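PDB 2QEC: histone acetyltransferase HPA2 and related acetyltransferases from Corynebacterium glutamicum ATCC 13032, which probably transfers an acyl group, most likely acetyl from acetyl-coenzyme A as in other GNAT-family enzymes, to an acceptor substrate. Local coordinates for residues A[18-23]-A[74-79]; A[64-69]-A[144-149]; A[125-130]-A[158-163]; A[175-180]-A[195-200]. The protein carries 1 engineered substitution. All blocks are in the same frame, centred on the assembly; numbering follows the deposited sequence.

Contact 1: A[18-23]-A[74-79]; sequences VDVLVE and VGVALW
Val20 and Leu21 of helix 14-25 meet Val76 and Leu78 on strand 73-80, a helix-on-sheet layer of the mixed alpha/beta GNAT fold. The segments cross nearly at right angles (91°), with their axes 8.3 Å apart at closest approach. Such a crossing lets only one turn of the helix reach the strand, and the contact is correspondingly small and wholly apolar. Val76 lies at its centre. It is modelled in two conformers; in the one described here CG1 is wedged between the backbone N and the carbonyl carbon (chi1 65°), and this puts the methyl up against the helix, where Leu21 CD2 is 3.7 Å from Val76 CG1. The two side chains cross at about a right angle. The other methyl of Leu21 meets Leu78, CD1 to CD1, at 4.2 Å. Val20 instead slides past Val76 in the opposite direction, its CG1 4.2 Å from Val76 CG1 and 4.5 Å from Gly75 CA. Beta-branched valine is at home in a strand, which suits Val76; Val20 is short and apolar, and its CB points at the strand. Leu21, whose CB does not point straight there, has the length to bring its branched end onto Val76 and Leu78.

Further out, helix 43-60 packs beside the same helix, touching Leu21 through Phe49 and Val18 through Ile53, while Ile63 of strand 61-67 flanks Val76 and Leu78. The strand enters the contact through a classic beta bulge, in which the backbones of Val74 and Gly75 both bond to Ala66.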
loop_
_atom_site.group_PDB
_atom_site.type_symbol
_atom_site.label_atom_id
_atom_site.label_comp_id
_atom_site.label_asym_id
_atom_site.label_seq_id
_atom_site.Cartn_x
_atom_site.Cartn_y
_atom_site.Cartn_z
ATOM N N VAL A 18 19.295 20.291 13.563
ATOM C CA VAL A 18 18.822 19.697 14.828
ATOM C C VAL A 18 18.030 20.724 15.621
ATOM O O VAL A 18 16.979 20.413 16.164
ATOM C CB VAL A 18 19.979 19.134 15.629
ATOM C CG1 VAL A 18 19.532 18.736 17.053
ATOM C CG2 VAL A 18 20.632 17.956 14.893
ATOM N N ASP A 19 18.523 21.959 15.695
ATOM C CA ASP A 19 17.787 23.048 16.348
ATOM C C ASP A 19 16.393 23.186 15.774
ATOM O O ASP A 19 15.421 23.400 16.515
ATOM C CB ASP A 19 18.452 24.405 16.165
ATOM C CG ASP A 19 19.715 24.569 16.969
ATOM O OD1 ASP A 19 19.961 23.796 17.920
ATOM O OD2 ASP A 19 20.474 25.480 16.614
ATOM N N VAL A 20 16.294 23.125 14.455
ATOM C CA VAL A 20 14.976 23.240 13.766
ATOM C C VAL A 20 14.020 22.055 14.065
ATOM O O VAL A 20 12.823 22.236 14.344
ATOM C CB VAL A 20 15.146 23.435 12.234
ATOM C CG1 VAL A 20 13.828 23.411 11.551
ATOM C CG2 VAL A 20 15.809 24.816 11.950
ATOM N N LEU A 21 14.544 20.844 14.024
ATOM C CA LEU A 21 13.770 19.664 14.398
ATOM C C LEU A 21 13.239 19.734 15.837
ATOM O O LEU A 21 12.090 19.412 16.110
ATOM C CB LEU A 21 14.634 18.418 14.198
ATOM C CG LEU A 21 14.930 18.072 12.735
ATOM C CD1 LEU A 21 16.145 17.130 12.594
ATOM C CD2 LEU A 21 13.734 17.519 12.083
ATOM N N VAL A 22 14.107 20.124 16.755
ATOM C CA VAL A 22 13.752 20.216 18.165
ATOM C C VAL A 22 12.655 21.266 18.372
ATOM O O VAL A 22 11.695 21.022 19.101
ATOM C CB VAL A 22 14.991 20.544 19.022
ATOM C CG1 VAL A 22 14.586 20.871 20.458
ATOM C CG2 VAL A 22 15.990 19.377 18.986
ATOM N N GLU A 23 12.809 22.440 17.759
ATOM C CA GLU A 23 11.825 23.501 17.901
ATOM C C GLU A 23 10.521 23.008 17.346
ATOM O O GLU A 23 9.492 23.196 17.957
ATOM C CB GLU A 23 12.268 24.778 17.188
ATOM C CG GLU A 23 11.312 25.945 17.389
ATOM C CD GLU A 23 11.533 27.061 16.402
ATOM O OE1 GLU A 23 11.110 26.899 15.245
ATOM O OE2 GLU A 23 12.100 28.105 16.778
ATOM N N VAL A 74 15.294 27.470 7.378
ATOM C CA VAL A 74 13.948 27.634 7.935
ATOM C C VAL A 74 13.100 26.356 7.856
ATOM O O VAL A 74 11.981 26.307 8.361
ATOM C CB VAL A 74 13.179 28.809 7.241
ATOM C CG1 VAL A 74 13.771 30.122 7.661
ATOM C CG2 VAL A 74 13.163 28.675 5.730
ATOM N N GLY A 75 13.652 25.325 7.258
ATOM C CA GLY A 75 12.978 24.027 7.224
ATOM C C GLY A 75 13.934 22.929 6.862
ATOM O O GLY A 75 15.004 23.176 6.287
ATOM N N VAL A 76 13.538 21.722 7.233
ATOM C CA VAL A 76 14.311 20.530 6.964
ATOM C C VAL A 76 13.361 19.363 6.689
ATOM O O VAL A 76 12.266 19.268 7.272
ATOM C CB VAL A 76 15.344 20.224 8.108
ATOM C CG1 VAL A 76 14.674 19.893 9.450
ATOM C CG2 VAL A 76 16.321 19.123 7.703
ATOM N N ALA A 77 13.772 18.499 5.752
ATOM C CA ALA A 77 13.104 17.224 5.487
ATOM C C ALA A 77 14.112 16.047 5.490
ATOM O O ALA A 77 15.230 16.134 4.928
ATOM C CB ALA A 77 12.325 17.291 4.196
ATOM N N LEU A 78 13.686 14.923 6.086
ATOM C CA LEU A 78 14.505 13.702 6.192
ATOM C C LEU A 78 13.798 12.611 5.428
ATOM O O LEU A 78 12.644 12.358 5.693
ATOM C CB LEU A 78 14.679 13.286 7.645
ATOM C CG LEU A 78 15.324 14.390 8.556
ATOM C CD1 LEU A 78 15.402 13.883 9.987
ATOM C CD2 LEU A 78 16.715 14.705 8.163
ATOM N N TRP A 79 14.518 12.051 4.463
ATOM C CA TRP A 79 14.036 11.027 3.550
ATOM C C TRP A 79 14.935 9.779 3.596
ATOM O O TRP A 79 16.184 9.882 3.660
ATOM C CB TRP A 79 14.087 11.601 2.147
ATOM C CG TRP A 79 13.200 12.785 1.835
ATOM C CD1 TRP A 79 13.466 14.113 2.076
ATOM C CD2 TRP A 79 11.969 12.747 1.125
ATOM N NE1 TRP A 79 12.460 14.883 1.584
ATOM C CE2 TRP A 79 11.532 14.071 0.979
ATOM C CE3 TRP A 79 11.200 11.716 0.580
ATOM C CZ2 TRP A 79 10.333 14.388 0.364
ATOM C CZ3 TRP A 79 10.019 12.027 -0.060
ATOM C CH2 TRP A 79 9.606 13.365 -0.175
#

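Contact 2: A[64-69]-A[144-149]. With EDO (1,2-ethanediol), chain H.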
loop_
_atom_site.group_PDB
_atom_site.type_symbol
_atom_site.label_atom_id
_atom_site.label_comp_id
_atom_site.label_asym_id
_atom_site.label_seq_id
_atom_site.Cartn_x
_atom_site.Cartn_y
_atom_site.Cartn_z
ATOM N N ASP A 64 17.281 17.436 3.216
ATOM C CA ASP A 64 17.047 18.664 2.448
ATOM C C ASP A 64 16.864 19.820 3.416
ATOM O O ASP A 64 16.244 19.668 4.477
ATOM C CB ASP A 64 15.807 18.509 1.576
ATOM C CG ASP A 64 15.977 17.483 0.473
ATOM O OD1 ASP A 64 17.140 17.169 0.079
ATOM O OD2 ASP A 64 14.920 17.054 -0.051
ATOM N N VAL A 65 17.397 20.989 3.067
ATOM C CA VAL A 65 17.107 22.184 3.809
ATOM C C VAL A 65 16.503 23.237 2.897
ATOM O O VAL A 65 16.879 23.347 1.735
ATOM C CB VAL A 65 18.365 22.844 4.478
ATOM C CG1 VAL A 65 18.857 21.995 5.594
ATOM C CG2 VAL A 65 19.491 23.100 3.488
ATOM N N ALA A 66 15.628 24.048 3.490
ATOM C CA ALA A 66 15.045 25.236 2.877
ATOM C C ALA A 66 15.649 26.447 3.556
ATOM O O ALA A 66 15.710 26.470 4.775
ATOM C CB ALA A 66 13.559 25.226 3.123
ATOM N N ARG A 67 16.032 27.454 2.784
ATOM C CA ARG A 67 16.585 28.661 3.304
ATOM C C ARG A 67 15.717 29.798 2.843
ATOM O O ARG A 67 15.175 29.760 1.718
ATOM C CB ARG A 67 18.026 28.855 2.815
ATOM C CG ARG A 67 19.026 27.763 3.322
ATOM C CD ARG A 67 20.436 28.076 2.843
ATOM N NE ARG A 67 21.440 27.199 3.456
ATOM C CZ ARG A 67 21.860 26.048 2.939
ATOM N NH1 ARG A 67 21.400 25.600 1.773
ATOM N NH2 ARG A 67 22.765 25.339 3.597
ATOM N N ASP A 68 15.633 30.822 3.682
ATOM C CA ASP A 68 14.925 32.029 3.311
ATOM C C ASP A 68 15.852 32.995 2.564
ATOM O O ASP A 68 17.016 32.674 2.289
ATOM C CB ASP A 68 14.229 32.637 4.528
ATOM C CG ASP A 68 15.173 33.132 5.586
ATOM O OD1 ASP A 68 16.358 33.336 5.344
ATOM O OD2 ASP A 68 14.686 33.366 6.683
ATOM N N SER A 69 15.341 34.179 2.240
ATOM C CA SER A 69 16.084 35.132 1.407
ATOM C C SER A 69 17.225 35.752 2.183
ATOM O O SER A 69 18.128 36.303 1.593
ATOM C CB SER A 69 15.148 36.225 0.869
ATOM O OG SER A 69 14.734 37.072 1.914
ATOM N N SER A 144 5.869 23.123 1.618
ATOM C CA SER A 144 5.525 22.862 0.224
ATOM C C SER A 144 6.808 22.755 -0.651
ATOM O O SER A 144 6.943 21.857 -1.463
ATOM C CB SER A 144 4.620 24.014 -0.248
ATOM O OG SER A 144 4.410 24.016 -1.645
ATOM N N ALA A 145 7.736 23.684 -0.457
ATOM C CA ALA A 145 9.026 23.694 -1.180
ATOM C C ALA A 145 9.801 22.415 -0.904
ATOM O O ALA A 145 10.293 21.742 -1.834
ATOM C CB ALA A 145 9.832 24.950 -0.793
ATOM N N LEU A 146 9.805 21.988 0.353
ATOM C CA LEU A 146 10.459 20.713 0.714
ATOM C C LEU A 146 9.865 19.492 0.060
ATOM O O LEU A 146 10.576 18.660 -0.493
ATOM C CB LEU A 146 10.504 20.542 2.234
ATOM C CG LEU A 146 11.470 21.517 2.921
ATOM C CD1 LEU A 146 11.172 21.618 4.364
ATOM C CD2 LEU A 146 12.913 21.098 2.709
ATOM N N LEU A 147 8.548 19.374 0.136
ATOM C CA LEU A 147 7.867 18.280 -0.521
ATOM C C LEU A 147 8.026 18.242 -2.030
ATOM O O LEU A 147 8.225 17.182 -2.581
ATOM C CB LEU A 147 6.389 18.290 -0.157
ATOM C CG LEU A 147 6.233 17.501 1.153
ATOM C CD1 LEU A 147 5.247 18.214 2.012
ATOM C CD2 LEU A 147 5.873 16.062 0.780
ATOM N N ASN A 148 7.864 19.387 -2.678
ATOM C CA ASN A 148 8.083 19.490 -4.109
ATOM C C ASN A 148 9.496 19.056 -4.535
ATOM O O ASN A 148 9.643 18.287 -5.489
ATOM C CB ASN A 148 7.733 20.899 -4.603
ATOM C CG ASN A 148 6.206 21.152 -4.634
ATOM O OD1 ASN A 148 5.407 20.226 -4.648
ATOM N ND2 ASN A 148 5.818 22.412 -4.681
ATOM N N HIS A 149 10.502 19.457 -3.780
ATOM C CA HIS A 149 11.894 19.037 -4.004
ATOM C C HIS A 149 12.023 17.510 -3.927
ATOM O O HIS A 149 12.610 16.839 -4.797
ATOM C CB HIS A 149 12.846 19.792 -2.996
ATOM C CG HIS A 149 14.302 19.584 -3.295
ATOM N ND1 HIS A 149 14.961 20.318 -4.249
ATOM C CD2 HIS A 149 15.151 18.590 -2.937
ATOM C CE1 HIS A 149 16.194 19.863 -4.380
ATOM N NE2 HIS A 149 16.333 18.809 -3.600
HETATM C C1 EDO H . 19.807 15.584 0.498
HETATM O O1 EDO H . 19.191 15.633 -0.753
HETATM C C2 EDO H . 21.038 14.714 0.604
HETATM O O2 EDO H . 21.445 14.688 1.970
HETATM O O HOH W 1 12.582 17.593 0.883
#
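A buried carboxylate meets the C-H edge of an imidazole, not one of its nitrogens: Asp64 OD2 is 3.3 Å from His149 CD2, at the ring edge and near its plane. The carboxylate stands almost perpendicular to the ring (87°), and the 4.1 Å between Asp64 OD1 and His149 NE2 leaves no direct ion pair. His149 CG is anti to the backbone N (chi1 -171°), which swings the ring off the helix toward the strand.

The polar needs of Asp64 are met by other partners. A water donates to OD2 at 2.6 Å and to Leu146 O at 2.7 Å, tying strand to helix. OD1 forms a salt bridge with Arg153, one turn further along that helix, and accepts a bond from O1 of an ethanediol (chain H), probably a crystallisation additive. Beside this polar end the packing turns apolar: Leu146 CD2 reaches Asp64 CB at 4.0 Å and Ala66 CB at 4.2 Å, alanine being small enough for the leucine branch to lie close to the strand. Val6 of strand 5-8 also touches Leu146 and His149. Helix 142-154 thus covers one face of the N-terminal strands, as the helix following the cofactor-binding loop does in the GNAT fold.

Contact 3: A[125-130]-A[158-163]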
loop_
_atom_site.group_PDB
_atom_site.type_symbol
_atom_site.label_atom_id
_atom_site.label_comp_id
_atom_site.label_asym_id
_atom_site.label_seq_id
_atom_site.Cartn_x
_atom_site.Cartn_y
_atom_site.Cartn_z
ATOM N N HIS A 125 10.263 1.982 -2.014
ATOM C CA HIS A 125 9.694 3.284 -1.915
ATOM C C HIS A 125 10.634 4.223 -1.216
ATOM O O HIS A 125 11.453 3.794 -0.392
ATOM C CB HIS A 125 8.367 3.251 -1.114
ATOM C CG HIS A 125 8.506 2.739 0.293
ATOM N ND1 HIS A 125 8.450 1.392 0.585
ATOM C CD2 HIS A 125 8.678 3.377 1.480
ATOM C CE1 HIS A 125 8.606 1.227 1.890
ATOM N NE2 HIS A 125 8.733 2.415 2.460
ATOM N N TRP A 126 10.457 5.518 -1.482
ATOM C CA TRP A 126 11.023 6.568 -0.626
ATOM C C TRP A 126 10.168 6.721 0.635
ATOM O O TRP A 126 8.992 6.460 0.604
ATOM C CB TRP A 126 11.033 7.911 -1.342
ATOM C CG TRP A 126 11.965 7.974 -2.503
ATOM C CD1 TRP A 126 11.795 7.404 -3.744
ATOM C CD2 TRP A 126 13.233 8.577 -2.507
ATOM N NE1 TRP A 126 12.895 7.658 -4.531
ATOM C CE2 TRP A 126 13.780 8.406 -3.791
ATOM C CE3 TRP A 126 13.963 9.335 -1.539
ATOM C CZ2 TRP A 126 15.021 8.926 -4.137
ATOM C CZ3 TRP A 126 15.184 9.825 -1.890
ATOM C CH2 TRP A 126 15.697 9.636 -3.176
ATOM N N TYR A 127 10.772 7.128 1.748
ATOM C CA TYR A 127 10.012 7.417 2.969
ATOM C C TYR A 127 10.318 8.826 3.381
ATOM O O TYR A 127 11.455 9.104 3.610
ATOM C CB TYR A 127 10.449 6.474 4.091
ATOM C CG TYR A 127 9.900 6.704 5.494
ATOM C CD1 TYR A 127 8.588 7.102 5.711
ATOM C CD2 TYR A 127 10.712 6.505 6.616
ATOM C CE1 TYR A 127 8.102 7.300 6.968
ATOM C CE2 TYR A 127 10.225 6.690 7.872
ATOM C CZ TYR A 127 8.920 7.068 8.048
ATOM O OH TYR A 127 8.435 7.276 9.307
ATOM N N LEU A 128 9.289 9.652 3.502
ATOM C CA LEU A 128 9.400 10.961 4.119
ATOM C C LEU A 128 9.154 10.804 5.598
ATOM O O LEU A 128 8.001 10.625 6.014
ATOM C CB LEU A 128 8.398 11.924 3.496
ATOM C CG LEU A 128 8.403 13.306 4.165
ATOM C CD1 LEU A 128 9.806 13.900 4.157
ATOM C CD2 LEU A 128 7.386 14.183 3.478
ATOM N N TYR A 129 10.244 10.861 6.372
ATOM C CA TYR A 129 10.261 10.613 7.815
ATOM C C TYR A 129 9.728 11.808 8.543
ATOM O O TYR A 129 8.798 11.707 9.378
ATOM C CB TYR A 129 11.661 10.215 8.299
ATOM C CG TYR A 129 11.913 10.318 9.796
ATOM C CD1 TYR A 129 11.080 9.691 10.729
ATOM C CD2 TYR A 129 12.977 11.043 10.292
ATOM C CE1 TYR A 129 11.332 9.811 12.128
ATOM C CE2 TYR A 129 13.208 11.147 11.651
ATOM C CZ TYR A 129 12.368 10.528 12.558
ATOM O OH TYR A 129 12.639 10.645 13.915
ATOM N N THR A 130 10.294 12.974 8.244
ATOM C CA THR A 130 9.872 14.148 8.915
ATOM C C THR A 130 10.096 15.383 8.033
ATOM O O THR A 130 11.050 15.434 7.225
ATOM C CB THR A 130 10.582 14.230 10.286
ATOM O OG1 THR A 130 9.853 15.091 11.151
ATOM C CG2 THR A 130 12.006 14.685 10.140
ATOM N N ALA A 158 7.906 5.370 -5.958
ATOM C CA ALA A 158 6.890 5.483 -4.913
ATOM C C ALA A 158 7.404 6.214 -3.661
ATOM O O ALA A 158 8.587 6.216 -3.362
ATOM C CB ALA A 158 6.414 4.105 -4.546
ATOM N N ILE A 159 6.470 6.810 -2.932
ATOM C CA ILE A 159 6.745 7.459 -1.670
ATOM C C ILE A 159 5.690 7.007 -0.627
ATOM O O ILE A 159 4.503 7.018 -0.907
ATOM C CB ILE A 159 6.672 8.972 -1.807
ATOM C CG1 ILE A 159 7.479 9.447 -3.024
ATOM C CG2 ILE A 159 7.200 9.635 -0.507
ATOM C CD1 ILE A 159 7.489 11.006 -3.220
ATOM N N TYR A 160 6.164 6.653 0.571
ATOM C CA TYR A 160 5.347 6.422 1.778
ATOM C C TYR A 160 5.541 7.562 2.799
ATOM O O TYR A 160 6.632 8.082 2.939
ATOM C CB TYR A 160 5.762 5.056 2.392
ATOM C CG TYR A 160 5.070 4.661 3.687
ATOM C CD1 TYR A 160 3.828 4.104 3.686
ATOM C CD2 TYR A 160 5.668 4.915 4.926
ATOM C CE1 TYR A 160 3.173 3.754 4.891
ATOM C CE2 TYR A 160 5.027 4.590 6.127
ATOM C CZ TYR A 160 3.768 3.974 6.083
ATOM O OH TYR A 160 3.106 3.627 7.247
ATOM N N LEU A 161 4.464 7.968 3.464
ATOM C CA LEU A 161 4.515 8.816 4.606
ATOM C C LEU A 161 3.338 8.504 5.537
ATOM O O LEU A 161 2.421 7.762 5.210
ATOM C CB LEU A 161 4.528 10.311 4.197
ATOM C CG LEU A 161 3.355 10.840 3.352
ATOM C CD1 LEU A 161 2.097 11.088 4.198
ATOM C CD2 LEU A 161 3.747 12.111 2.679
ATOM N N GLU A 162 3.388 9.067 6.733
ATOM C CA GLU A 162 2.324 8.934 7.726
ATOM C C GLU A 162 1.871 10.297 8.124
ATOM O O GLU A 162 2.638 11.026 8.751
ATOM C CB GLU A 162 2.867 8.163 8.907
ATOM C CG GLU A 162 3.003 6.671 8.551
ATOM C CD GLU A 162 3.953 5.894 9.455
ATOM O OE1 GLU A 162 4.503 6.504 10.374
ATOM O OE2 GLU A 162 4.106 4.655 9.269
ATOM N N ALA A 163 0.659 10.683 7.729
ATOM C CA ALA A 163 0.190 12.062 7.965
ATOM C C ALA A 163 -0.430 12.173 9.357
ATOM O O ALA A 163 -1.183 11.301 9.792
ATOM C CB ALA A 163 -0.805 12.489 6.873
HETATM O O HOH W 2 7.525 4.165 9.689
HETATM O O HOH W 3 5.774 10.378 7.460
#
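Tyr127 and Tyr160 lie side by side and point the same way, Tyr127 CD1 3.7 Å from Tyr160 CD2, with ring planes inclined at 42°. Both have CG anti to the backbone N (chi1 173° and 177°), which carries the rings out over the same face of the sheet. His125 joins them, its CD2 3.5 Å from Tyr160 CB, and His120 completes the aromatic cluster. Trp126 and Ile159 pair on the opposite face, against helix 142-154; these bulky side chains fill the layer between sheet and helix, the indole N-H of Trp126 being taken up by Glu157.

Between the two faces runs a parallel ladder. Trp126 N bonds to Ala158 O, Tyr160 N to Trp126 O at 2.8 Å, and Leu128 N to Tyr160 O at 3.1 Å, the last two donors nearly in line with the carbonyl. There the direct bonding stops: a water takes the next rung, donating to Leu128 O at 2.7 Å and accepting from Glu162 N at 2.8 Å. At the polar rim Tyr160 OH gives a very short bond (2.5 Å) to Glu162 OE2, held in the plane of the phenol ring.

Helix 142-154 is the crossover of the beta-alpha-beta unit that these two parallel strands complete. Replacing a direct backbone bond with water implies that they part here, consistent with the splay between the central parallel strands of GNAT enzymes, which in relatives admits the cofactor.

Contact 4: A[175-180]-A[195-200]; sequences LGFVPL and MWKPPA. With EDO (1,2-ethanediol), chain F; EDO (1,2-ethanediol), chain E.
The C-terminal beta hairpin, formed by strands 178-183 and 192-197, is joined here by Val178 and Trp196, an antiparallel hydrogen-bonded pair. Val178 N donates to Trp196 O at 2.8 Å from well above the carbonyl plane, and Trp196 N returns a bond to Val178 O at 2.9 Å, in the plane. Pro179 faces Met195 as the next, non-hydrogen-bonded pair, a position where proline's missing N-H costs no rung. Met195, present as selenomethionine, bends at chi3 (85°) to bring CE within 4.0 Å of Pro179 N. Its flexible chain also fills the space toward Ala169 and Tyr172 of helix 166-174.

Phe177 supplies a flat platform just before the strand: Lys197 CB sits over the centre of one ring face, 3.7 Å from the centroid and 9° off the normal, a CH-pi contact. The lysine's extended methylene chain then passes Leu175 O, with CE 3.5 Å away.

In the fold, this hairpin forms one edge of the sheet within the chain, strand 192-197 lying next to 159-163 and strand 178-183 outermost. Gly176, at positive phi, is the C-prime residue of the Schellman motif that ends helix 166-174 and turns the chain into the hairpin. The Val178-Trp196 face meets the second subunit: Trp196 NE1 donates to Pro179 O of that subunit, and its Trp196 packs on Leu180. Within the chain, Leu180 CG rests 4.0 Å from Trp196 CB.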
loop_
_atom_site.group_PDB
_atom_site.type_symbol
_atom_site.label_atom_id
_atom_site.label_comp_id
_atom_site.label_asym_id
_atom_site.label_seq_id
_atom_site.Cartn_x
_atom_site.Cartn_y
_atom_site.Cartn_z
ATOM N N LEU A 175 -0.996 16.403 -3.744
ATOM C CA LEU A 175 0.301 16.127 -4.374
ATOM C C LEU A 175 0.438 14.726 -4.935
ATOM O O LEU A 175 1.530 14.344 -5.365
ATOM C CB LEU A 175 1.423 16.379 -3.355
ATOM C CG LEU A 175 1.490 17.802 -2.849
ATOM C CD1 LEU A 175 2.369 17.871 -1.604
ATOM C CD2 LEU A 175 2.029 18.709 -3.933
ATOM N N GLY A 176 -0.664 13.982 -4.979
ATOM C CA GLY A 176 -0.683 12.643 -5.561
ATOM C C GLY A 176 -0.581 11.459 -4.614
ATOM O O GLY A 176 -0.512 10.336 -5.080
ATOM N N PHE A 177 -0.553 11.679 -3.301
ATOM C CA PHE A 177 -0.648 10.565 -2.329
ATOM C C PHE A 177 -2.072 10.049 -2.161
ATOM O O PHE A 177 -3.014 10.824 -2.012
ATOM C CB PHE A 177 -0.121 10.994 -0.962
ATOM C CG PHE A 177 1.357 11.243 -0.925
ATOM C CD1 PHE A 177 1.897 12.425 -1.439
ATOM C CD2 PHE A 177 2.211 10.294 -0.407
ATOM C CE1 PHE A 177 3.252 12.652 -1.410
ATOM C CE2 PHE A 177 3.556 10.513 -0.342
ATOM C CZ PHE A 177 4.089 11.712 -0.867
ATOM N N VAL A 178 -2.243 8.729 -2.159
ATOM C CA VAL A 178 -3.552 8.134 -1.858
ATOM C C VAL A 178 -3.520 7.518 -0.444
ATOM O O VAL A 178 -2.443 7.153 0.043
ATOM C CB VAL A 178 -3.981 7.047 -2.876
ATOM C CG1 VAL A 178 -4.078 7.612 -4.279
ATOM C CG2 VAL A 178 -3.079 5.857 -2.817
ATOM N N PRO A 179 -4.691 7.455 0.252
ATOM C CA PRO A 179 -4.621 6.849 1.581
ATOM C C PRO A 179 -4.418 5.326 1.532
ATOM O O PRO A 179 -4.953 4.658 0.663
ATOM C CB PRO A 179 -6.001 7.159 2.203
ATOM C CG PRO A 179 -6.920 7.451 1.034
ATOM C CD PRO A 179 -6.031 8.015 -0.052
ATOM N N LEU A 180 -3.673 4.813 2.507
ATOM C CA LEU A 180 -3.602 3.384 2.789
ATOM C C LEU A 180 -4.547 3.084 3.968
ATOM O O LEU A 180 -5.440 2.274 3.860
ATOM C CB LEU A 180 -2.166 3.008 3.122
ATOM C CG LEU A 180 -1.140 3.075 1.978
ATOM C CD1 LEU A 180 0.277 2.839 2.526
ATOM C CD2 LEU A 180 -1.414 1.985 0.953
HETATM N N MSE A 195 -0.013 6.957 3.925
HETATM C CA MSE A 195 -0.340 7.317 2.547
HETATM C C MSE A 195 0.767 6.869 1.593
HETATM O O MSE A 195 1.886 6.644 2.002
HETATM C CB MSE A 195 -0.524 8.838 2.427
HETATM C CG MSE A 195 -1.486 9.405 3.451
HETATM SE SE MSE A 195 -1.983 11.219 3.149
HETATM C CE MSE A 195 -3.261 10.739 2.024
ATOM N N TRP A 196 0.404 6.765 0.309
ATOM C CA TRP A 196 1.249 6.248 -0.734
ATOM C C TRP A 196 1.133 7.110 -1.968
ATOM O O TRP A 196 0.030 7.212 -2.541
ATOM C CB TRP A 196 0.720 4.856 -1.085
ATOM C CG TRP A 196 1.488 4.007 -2.069
ATOM C CD1 TRP A 196 1.093 3.653 -3.319
ATOM C CD2 TRP A 196 2.727 3.339 -1.836
ATOM N NE1 TRP A 196 2.019 2.816 -3.890
ATOM C CE2 TRP A 196 3.035 2.607 -3.002
ATOM C CE3 TRP A 196 3.613 3.290 -0.755
ATOM C CZ2 TRP A 196 4.185 1.833 -3.113
ATOM C CZ3 TRP A 196 4.768 2.525 -0.870
ATOM C CH2 TRP A 196 5.040 1.802 -2.031
ATOM N N LYS A 197 2.258 7.628 -2.445
ATOM C CA LYS A 197 2.321 8.170 -3.810
ATOM C C LYS A 197 2.833 7.065 -4.729
ATOM O O LYS A 197 3.959 6.591 -4.578
ATOM C CB LYS A 197 3.190 9.419 -3.889
ATOM C CG LYS A 197 3.281 9.969 -5.296
ATOM C CD LYS A 197 3.715 11.391 -5.342
ATOM C CE LYS A 197 3.662 11.974 -6.755
ATOM N NZ LYS A 197 4.265 11.114 -7.842
ATOM N N PRO A 198 1.974 6.599 -5.666
ATOM C CA PRO A 198 2.339 5.404 -6.389
ATOM C C PRO A 198 3.472 5.591 -7.381
ATOM O O PRO A 198 3.733 6.723 -7.807
ATOM C CB PRO A 198 1.056 4.986 -7.104
ATOM C CG PRO A 198 0.180 6.177 -7.110
ATOM C CD PRO A 198 0.668 7.155 -6.062
ATOM N N PRO A 199 4.121 4.487 -7.748
ATOM C CA PRO A 199 5.114 4.551 -8.796
ATOM C C PRO A 199 4.403 4.710 -10.126
ATOM O O PRO A 199 3.192 4.538 -10.200
ATOM C CB PRO A 199 5.841 3.222 -8.660
ATOM C CG PRO A 199 4.793 2.280 -8.176
ATOM C CD PRO A 199 3.971 3.124 -7.221
ATOM N N ALA A 200 5.146 5.089 -11.160
ATOM C CA ALA A 200 4.598 5.170 -12.482
ATOM C C ALA A 200 4.090 3.815 -12.920
ATOM O O ALA A 200 4.665 2.791 -12.583
ATOM C CB ALA A 200 5.670 5.671 -13.444
HETATM C C1 EDO F . 7.315 10.091 -6.768
HETATM O O1 EDO F . 5.915 9.906 -6.591
HETATM C C2 EDO F . 7.730 11.503 -7.179
HETATM O O2 EDO F . 6.924 12.097 -8.189
HETATM C C1 EDO E . 4.571 -0.393 -11.399
HETATM O O1 EDO E . 3.772 0.617 -12.014
HETATM C C2 EDO E . 5.987 0.123 -11.393
HETATM O O2 EDO E . 6.740 -0.685 -10.506
#

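How the contacts relate
All four contacts reach one mixed sheet. Contacts 1, 2 and 3 are mainly buried, whereas the centre of contact 4 lies about 16 Å from the centre of the chain and the contact takes part in the dimer interface. Contacts 1 and 2 use neighbouring strands, 73-80 and 61-67, but the first is purely apolar and the second mixes leucine packing with a water and a buried carboxylate. Contacts 3 and 4 are strand pairings, parallel and antiparallel respectively, linked by backbone bonds such as Lys197 N to Ile159 O. Contact 1 adjoins contact 3 through Leu78, whose backbone bonds to both Tyr129 and Thr130 at a beta bulge. Leu147 packs on Leu128, joining contact 2 to contact 3.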